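Local structure of viral macrophage inflammatory protein-II (2FHT) at residues K10-Y15 / C35-I41; V23-Y29 / V40-R46. The protein binds a wide range of chemokine receptors, CXCR4 among them, and thereby blocks infection by several strains of HIV-1. All blocks are in the same frame, centred on the assembly; numbering follows the deposited sequence.

Overall arrangement
Both contacts lie in the chemokine fold and meet on strand 39-44, the middle strand of a three-stranded antiparallel sheet. Contact 1 fastens the loop at 10-15 to the start of this strand and the turn before it; contact 2 pairs strand 39-44 along most of its length with strand 25-30. Along the chain the four segments alternate, in the order 10-15, 23-29, 35-41 and 40-46. The centres of the two contacts are about 15 Å apart, on opposite sides of the chain's centre. Val40 and Ile41 belong to both, and Lys10 NZ packs 3.2 Å from Tyr29 CE2, so the disulfide-bearing loop touches the hairpin directly.

Contact 1 (K10-Y15 / C35-I41); sequences KCCLGY and CSKPGVI
Cys11 and Cys35 are joined by a disulfide, SG to SG 2.0 Å, whose S-S torsion of -85° sets the two CB atoms about a quarter turn apart around the bond. Both residues direct CB at the opposing segment, and both have SG beside the backbone N. Cys12 takes its sulfur elsewhere: its SG is bonded to Cys51 and lies 3.9 Å from Ile41 CG1.

The polar contacts centre on Lys37. Its chain is bent at chi3 (68°) and again at chi4 (-85°), which turns the ammonium into the bend of the 10-15 segment, beside the Cys12 carbonyl and the Tyr15 ring. There NZ donates to Cys12 O at 2.7 Å, approaching from well above the carbonyl plane. One water bridges the same two residues, accepting from Cys12 N and donating to Lys37 O (2.7 Å). Cys12 is thus linked to Lys37 through both its N-H and its carbonyl, once through water and once directly.

The same ammonium forms a cation-pi contact with Tyr15. NZ lies over one face of the ring, 3.3 Å from its centroid, and CE adds a CH-pi contact on that face at 4.0 Å. The two side chains come from opposite directions; the phenol end reaches past the ammonium, bringing OH to 3.4 Å from Lys37 CB. With the carbonyl and the ring both gripping it, the charge is probably well stabilised, and the lysine aliphatic chain is held against the loop.

Beyond the two segments, Gly39 O is hydrogen-bonded to Thr31 OG1, and the Val40 backbone to Ala52 in strand 49-53. Adjacent cysteines tied separately to Cys35 and Cys51 are the signature of the CC chemokines, in which two disulfides tie the N-terminal region to the loop before strand 39-44 and to strand 49-53.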
loop_
_atom_site.group_PDB
_atom_site.type_symbol
_atom_site.label_atom_id
_atom_site.label_comp_id
_atom_site.label_asym_id
_atom_site.label_seq_id
_atom_site.Cartn_x
_atom_site.Cartn_y
_atom_site.Cartn_z
ATOM N N LYS A 10 -0.585 -0.798 -11.235
ATOM C CA LYS A 10 -0.754 -1.695 -10.082
ATOM C C LYS A 10 -1.938 -1.237 -9.249
ATOM O O LYS A 10 -1.934 -0.117 -8.744
ATOM C CB LYS A 10 0.479 -1.696 -9.180
ATOM C CG LYS A 10 1.625 -2.550 -9.647
ATOM C CD LYS A 10 2.717 -2.642 -8.564
ATOM C CE LYS A 10 3.708 -1.469 -8.593
ATOM N NZ LYS A 10 3.139 -0.146 -8.158
ATOM N N CYS A 11 -2.949 -2.093 -9.115
ATOM C CA CYS A 11 -4.139 -1.775 -8.324
ATOM C C CYS A 11 -4.385 -2.844 -7.278
ATOM O O CYS A 11 -3.967 -3.984 -7.448
ATOM C CB CYS A 11 -5.383 -1.685 -9.204
ATOM S SG CYS A 11 -5.389 -0.274 -10.346
ATOM N N CYS A 12 -5.055 -2.460 -6.195
ATOM C CA CYS A 12 -5.396 -3.372 -5.114
ATOM C C CYS A 12 -6.808 -3.918 -5.326
ATOM O O CYS A 12 -7.803 -3.215 -5.185
ATOM C CB CYS A 12 -5.227 -2.674 -3.755
ATOM S SG CYS A 12 -3.460 -2.382 -3.399
ATOM N N LEU A 13 -6.872 -5.174 -5.729
ATOM C CA LEU A 13 -8.145 -5.819 -5.991
ATOM C C LEU A 13 -8.658 -6.546 -4.763
ATOM O O LEU A 13 -9.708 -7.167 -4.809
ATOM C CB LEU A 13 -7.996 -6.779 -7.168
ATOM C CG LEU A 13 -7.455 -6.130 -8.445
ATOM C CD1 LEU A 13 -7.440 -7.157 -9.587
ATOM C CD2 LEU A 13 -8.339 -4.937 -8.793
ATOM N N GLY A 14 -7.929 -6.397 -3.659
ATOM C CA GLY A 14 -8.267 -7.027 -2.392
ATOM C C GLY A 14 -7.343 -6.448 -1.329
ATOM O O GLY A 14 -6.330 -5.818 -1.654
ATOM N N TYR A 15 -7.645 -6.682 -0.060
ATOM C CA TYR A 15 -6.833 -6.122 1.019
ATOM C C TYR A 15 -6.351 -7.116 2.088
ATOM O O TYR A 15 -6.983 -8.149 2.329
ATOM C CB TYR A 15 -7.645 -5.050 1.736
ATOM C CG TYR A 15 -8.311 -4.038 0.855
ATOM C CD1 TYR A 15 -7.566 -3.172 0.074
ATOM C CD2 TYR A 15 -9.679 -3.860 0.903
ATOM C CE1 TYR A 15 -8.163 -2.140 -0.626
ATOM C CE2 TYR A 15 -10.288 -2.837 0.206
ATOM C CZ TYR A 15 -9.526 -1.972 -0.551
ATOM O OH TYR A 15 -10.132 -0.928 -1.223
ATOM N N CYS A 35 -7.608 3.580 -10.087
ATOM C CA CYS A 35 -7.943 2.200 -9.703
ATOM C C CYS A 35 -9.339 2.240 -9.093
ATOM O O CYS A 35 -9.713 3.226 -8.446
ATOM C CB CYS A 35 -6.991 1.645 -8.633
ATOM S SG CYS A 35 -5.276 1.326 -9.123
ATOM N N SER A 36 -10.082 1.149 -9.240
ATOM C CA SER A 36 -11.439 1.092 -8.699
ATOM C C SER A 36 -11.426 1.159 -7.186
ATOM O O SER A 36 -12.052 2.032 -6.597
ATOM C CB SER A 36 -12.158 -0.176 -9.160
ATOM O OG SER A 36 -13.549 -0.080 -8.903
ATOM N N LYS A 37 -10.709 0.238 -6.558
ATOM C CA LYS A 37 -10.626 0.204 -5.108
ATOM C C LYS A 37 -9.516 1.124 -4.651
ATOM O O LYS A 37 -8.425 1.083 -5.184
ATOM C CB LYS A 37 -10.355 -1.225 -4.619
ATOM C CG LYS A 37 -11.550 -2.158 -4.755
ATOM C CD LYS A 37 -11.213 -3.646 -4.634
ATOM C CE LYS A 37 -10.782 -4.047 -3.238
ATOM N NZ LYS A 37 -9.328 -3.805 -3.049
ATOM N N PRO A 38 -9.821 2.053 -3.744
ATOM C CA PRO A 38 -8.794 2.971 -3.246
ATOM C C PRO A 38 -7.842 2.232 -2.296
ATOM O O PRO A 38 -8.245 1.822 -1.191
ATOM C CB PRO A 38 -9.617 4.011 -2.484
ATOM C CG PRO A 38 -10.806 3.232 -2.014
ATOM C CD PRO A 38 -11.153 2.412 -3.232
ATOM N N GLY A 39 -6.571 2.137 -2.674
ATOM C CA GLY A 39 -5.637 1.429 -1.818
ATOM C C GLY A 39 -4.228 1.948 -1.688
ATOM O O GLY A 39 -3.840 2.926 -2.301
ATOM N N VAL A 40 -3.499 1.372 -0.747
ATOM C CA VAL A 40 -2.102 1.733 -0.552
ATOM C C VAL A 40 -1.319 0.439 -0.506
ATOM O O VAL A 40 -1.846 -0.596 -0.105
ATOM C CB VAL A 40 -1.838 2.549 0.752
ATOM C CG1 VAL A 40 -2.505 3.936 0.692
ATOM C CG2 VAL A 40 -2.282 1.784 1.952
ATOM N N ILE A 41 -0.093 0.474 -0.998
ATOM C CA ILE A 41 0.759 -0.702 -0.981
ATOM C C ILE A 41 1.891 -0.530 0.037
ATOM O O ILE A 41 2.641 0.446 -0.026
ATOM C CB ILE A 41 1.373 -0.967 -2.378
ATOM C CG1 ILE A 41 0.257 -1.214 -3.405
ATOM C CG2 ILE A 41 2.342 -2.136 -2.314
ATOM C CD1 ILE A 41 0.703 -1.129 -4.891
HETATM O O HOH W 1 -5.913 0.150 -5.723
#

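Contact 2 (V23-Y29 / V40-R46)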
loop_
_atom_site.group_PDB
_atom_site.type_symbol
_atom_site.label_atom_id
_atom_site.label_comp_id
_atom_site.label_asym_id
_atom_site.label_seq_id
_atom_site.Cartn_x
_atom_site.Cartn_y
_atom_site.Cartn_z
ATOM N N VAL A 23 7.110 -2.967 12.355
ATOM C CA VAL A 23 8.485 -3.482 12.355
ATOM C C VAL A 23 8.792 -4.431 11.200
ATOM O O VAL A 23 9.947 -4.771 10.963
ATOM C CB VAL A 23 8.850 -4.100 13.757
ATOM C CG1 VAL A 23 10.204 -4.811 13.729
ATOM C CG2 VAL A 23 8.875 -2.994 14.818
ATOM N N LEU A 24 7.760 -4.851 10.478
ATOM C CA LEU A 24 7.942 -5.730 9.323
ATOM C C LEU A 24 8.064 -4.893 8.027
ATOM O O LEU A 24 8.664 -5.337 7.038
ATOM C CB LEU A 24 6.737 -6.673 9.216
ATOM C CG LEU A 24 6.739 -7.879 8.258
ATOM C CD1 LEU A 24 7.823 -8.882 8.666
ATOM C CD2 LEU A 24 5.351 -8.557 8.273
ATOM N N LEU A 25 7.540 -3.661 8.086
ATOM C CA LEU A 25 7.460 -2.717 6.961
ATOM C C LEU A 25 8.509 -1.628 6.817
ATOM O O LEU A 25 8.933 -1.015 7.796
ATOM C CB LEU A 25 6.109 -2.024 6.997
ATOM C CG LEU A 25 4.783 -2.764 6.797
ATOM C CD1 LEU A 25 4.966 -4.213 6.430
ATOM C CD2 LEU A 25 3.907 -2.607 8.008
ATOM N N SER A 26 8.813 -1.291 5.570
ATOM C CA SER A 26 9.783 -0.253 5.293
ATOM C C SER A 26 9.169 1.078 4.804
ATOM O O SER A 26 9.555 2.147 5.278
ATOM C CB SER A 26 10.853 -0.768 4.324
ATOM O OG SER A 26 10.436 -0.668 2.977
ATOM N N SER A 27 8.170 1.016 3.929
ATOM C CA SER A 27 7.535 2.221 3.396
ATOM C C SER A 27 6.232 1.867 2.717
ATOM O O SER A 27 5.778 0.722 2.765
ATOM C CB SER A 27 8.450 2.883 2.358
ATOM O OG SER A 27 8.726 1.992 1.281
ATOM N N TRP A 28 5.618 2.846 2.066
ATOM C CA TRP A 28 4.368 2.580 1.366
ATOM C C TRP A 28 4.218 3.543 0.194
ATOM O O TRP A 28 4.937 4.541 0.108
ATOM C CB TRP A 28 3.168 2.745 2.314
ATOM C CG TRP A 28 2.947 4.172 2.799
ATOM C CD1 TRP A 28 3.578 4.795 3.842
ATOM C CD2 TRP A 28 2.038 5.132 2.259
ATOM N NE1 TRP A 28 3.113 6.074 3.981
ATOM C CE2 TRP A 28 2.164 6.306 3.031
ATOM C CE3 TRP A 28 1.121 5.108 1.195
ATOM C CZ2 TRP A 28 1.412 7.454 2.768
ATOM C CZ3 TRP A 28 0.382 6.245 0.937
ATOM C CH2 TRP A 28 0.526 7.403 1.723
ATOM N N TYR A 29 3.299 3.231 -0.720
ATOM C CA TYR A 29 3.030 4.113 -1.844
ATOM C C TYR A 29 1.579 3.920 -2.233
ATOM O O TYR A 29 1.027 2.829 -2.041
ATOM C CB TYR A 29 3.985 3.859 -3.009
ATOM C CG TYR A 29 4.016 2.449 -3.522
ATOM C CD1 TYR A 29 4.915 1.517 -3.003
ATOM C CD2 TYR A 29 3.203 2.061 -4.579
ATOM C CE1 TYR A 29 5.011 0.228 -3.534
ATOM C CE2 TYR A 29 3.292 0.787 -5.120
ATOM C CZ TYR A 29 4.196 -0.127 -4.597
ATOM O OH TYR A 29 4.288 -1.383 -5.158
ATOM N N VAL A 40 -3.499 1.372 -0.747
ATOM C CA VAL A 40 -2.102 1.733 -0.552
ATOM C C VAL A 40 -1.319 0.439 -0.506
ATOM O O VAL A 40 -1.846 -0.596 -0.105
ATOM C CB VAL A 40 -1.838 2.549 0.752
ATOM C CG1 VAL A 40 -2.505 3.936 0.692
ATOM C CG2 VAL A 40 -2.282 1.784 1.952
ATOM N N ILE A 41 -0.093 0.474 -0.998
ATOM C CA ILE A 41 0.759 -0.702 -0.981
ATOM C C ILE A 41 1.891 -0.530 0.037
ATOM O O ILE A 41 2.641 0.446 -0.026
ATOM C CB ILE A 41 1.373 -0.967 -2.378
ATOM C CG1 ILE A 41 0.257 -1.214 -3.405
ATOM C CG2 ILE A 41 2.342 -2.136 -2.314
ATOM C CD1 ILE A 41 0.703 -1.129 -4.891
ATOM N N PHE A 42 1.966 -1.432 1.012
ATOM C CA PHE A 42 3.042 -1.389 1.995
ATOM C C PHE A 42 4.199 -2.227 1.478
ATOM O O PHE A 42 3.983 -3.273 0.863
ATOM C CB PHE A 42 2.588 -1.928 3.363
ATOM C CG PHE A 42 1.688 -0.994 4.110
ATOM C CD1 PHE A 42 0.320 -1.231 4.170
ATOM C CD2 PHE A 42 2.196 0.176 4.682
ATOM C CE1 PHE A 42 -0.521 -0.322 4.785
ATOM C CE2 PHE A 42 1.361 1.091 5.297
ATOM C CZ PHE A 42 -0.001 0.852 5.347
ATOM N N LEU A 43 5.413 -1.716 1.621
ATOM C CA LEU A 43 6.593 -2.447 1.206
ATOM C C LEU A 43 7.176 -3.001 2.475
ATOM O O LEU A 43 7.388 -2.261 3.433
ATOM C CB LEU A 43 7.598 -1.527 0.514
ATOM C CG LEU A 43 7.168 -1.088 -0.887
ATOM C CD1 LEU A 43 8.098 -0.017 -1.407
ATOM C CD2 LEU A 43 7.182 -2.296 -1.825
ATOM N N THR A 44 7.324 -4.315 2.543
ATOM C CA THR A 44 7.881 -4.920 3.745
ATOM C C THR A 44 9.397 -4.894 3.668
ATOM O O THR A 44 9.967 -4.622 2.595
ATOM C CB THR A 44 7.347 -6.366 3.981
ATOM O OG1 THR A 44 7.887 -7.275 3.007
ATOM C CG2 THR A 44 5.798 -6.373 3.902
ATOM N N LYS A 45 10.045 -5.042 4.821
ATOM C CA LYS A 45 11.504 -5.051 4.876
ATOM C C LYS A 45 12.000 -6.280 4.110
ATOM O O LYS A 45 13.044 -6.247 3.476
ATOM C CB LYS A 45 11.974 -5.070 6.330
ATOM C CG LYS A 45 11.580 -3.826 7.125
ATOM C CD LYS A 45 11.908 -3.961 8.618
ATOM C CE LYS A 45 11.539 -2.682 9.364
ATOM N NZ LYS A 45 11.523 -2.799 10.851
ATOM N N ARG A 46 11.223 -7.357 4.165
ATOM C CA ARG A 46 11.527 -8.597 3.451
ATOM C C ARG A 46 11.495 -8.382 1.926
ATOM O O ARG A 46 12.035 -9.191 1.172
ATOM C CB ARG A 46 10.504 -9.671 3.845
ATOM C CG ARG A 46 10.511 -10.940 2.982
ATOM C CD ARG A 46 9.286 -11.798 3.281
ATOM N NE ARG A 46 9.135 -12.939 2.377
ATOM C CZ ARG A 46 7.959 -13.467 2.037
ATOM N NH1 ARG A 46 6.827 -12.955 2.516
ATOM N NH2 ARG A 46 7.910 -14.522 1.235
#
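Tyr29 lays one face of its ring over Ile41, with Ile41 CB 3.9 Å from the centroid of the Tyr29 ring in a CH-pi contact, while Leu43 CG meets the ring at its edge, in plane, 3.7 Å from Tyr29 CE1. A chi1 of 56° places the tyrosine CG between its backbone N and carbonyl carbon, and from there the ring reaches both residues of the facing strand. Ser27 shares this face of the sheet, its OG 3.4 Å from Leu43 CD1. On the other face the five-membered ring of Trp28 and the Phe42 ring form an oblique aromatic pair, planes at 52°, with Trp28 CB near Phe42 CD2. The indole's six-membered ring extends to Val40, Trp28 CZ3 lying 3.7 Å from Val40 CG1. Leu25 CG rests against Phe42 CB, and helix 57-65 packs on this side through Val59, Leu62 and Met63.

These strands form the antiparallel hairpin of the chemokine sheet, interrupted by a classic beta bulge: Ser26 and Ser27 both face Leu43. Ser26 N donates to Leu43 O at 2.7 Å, Ser27 N only weakly, and Leu43 N returns a bond to Ser27 O. Past the bulge, Lys45 N bonds Leu24 O in its carbonyl plane (2.6 Å). The extended Lys45 side chain runs back along the 23-24 backbone until NZ donates to Val23 O from above the carbonyl plane.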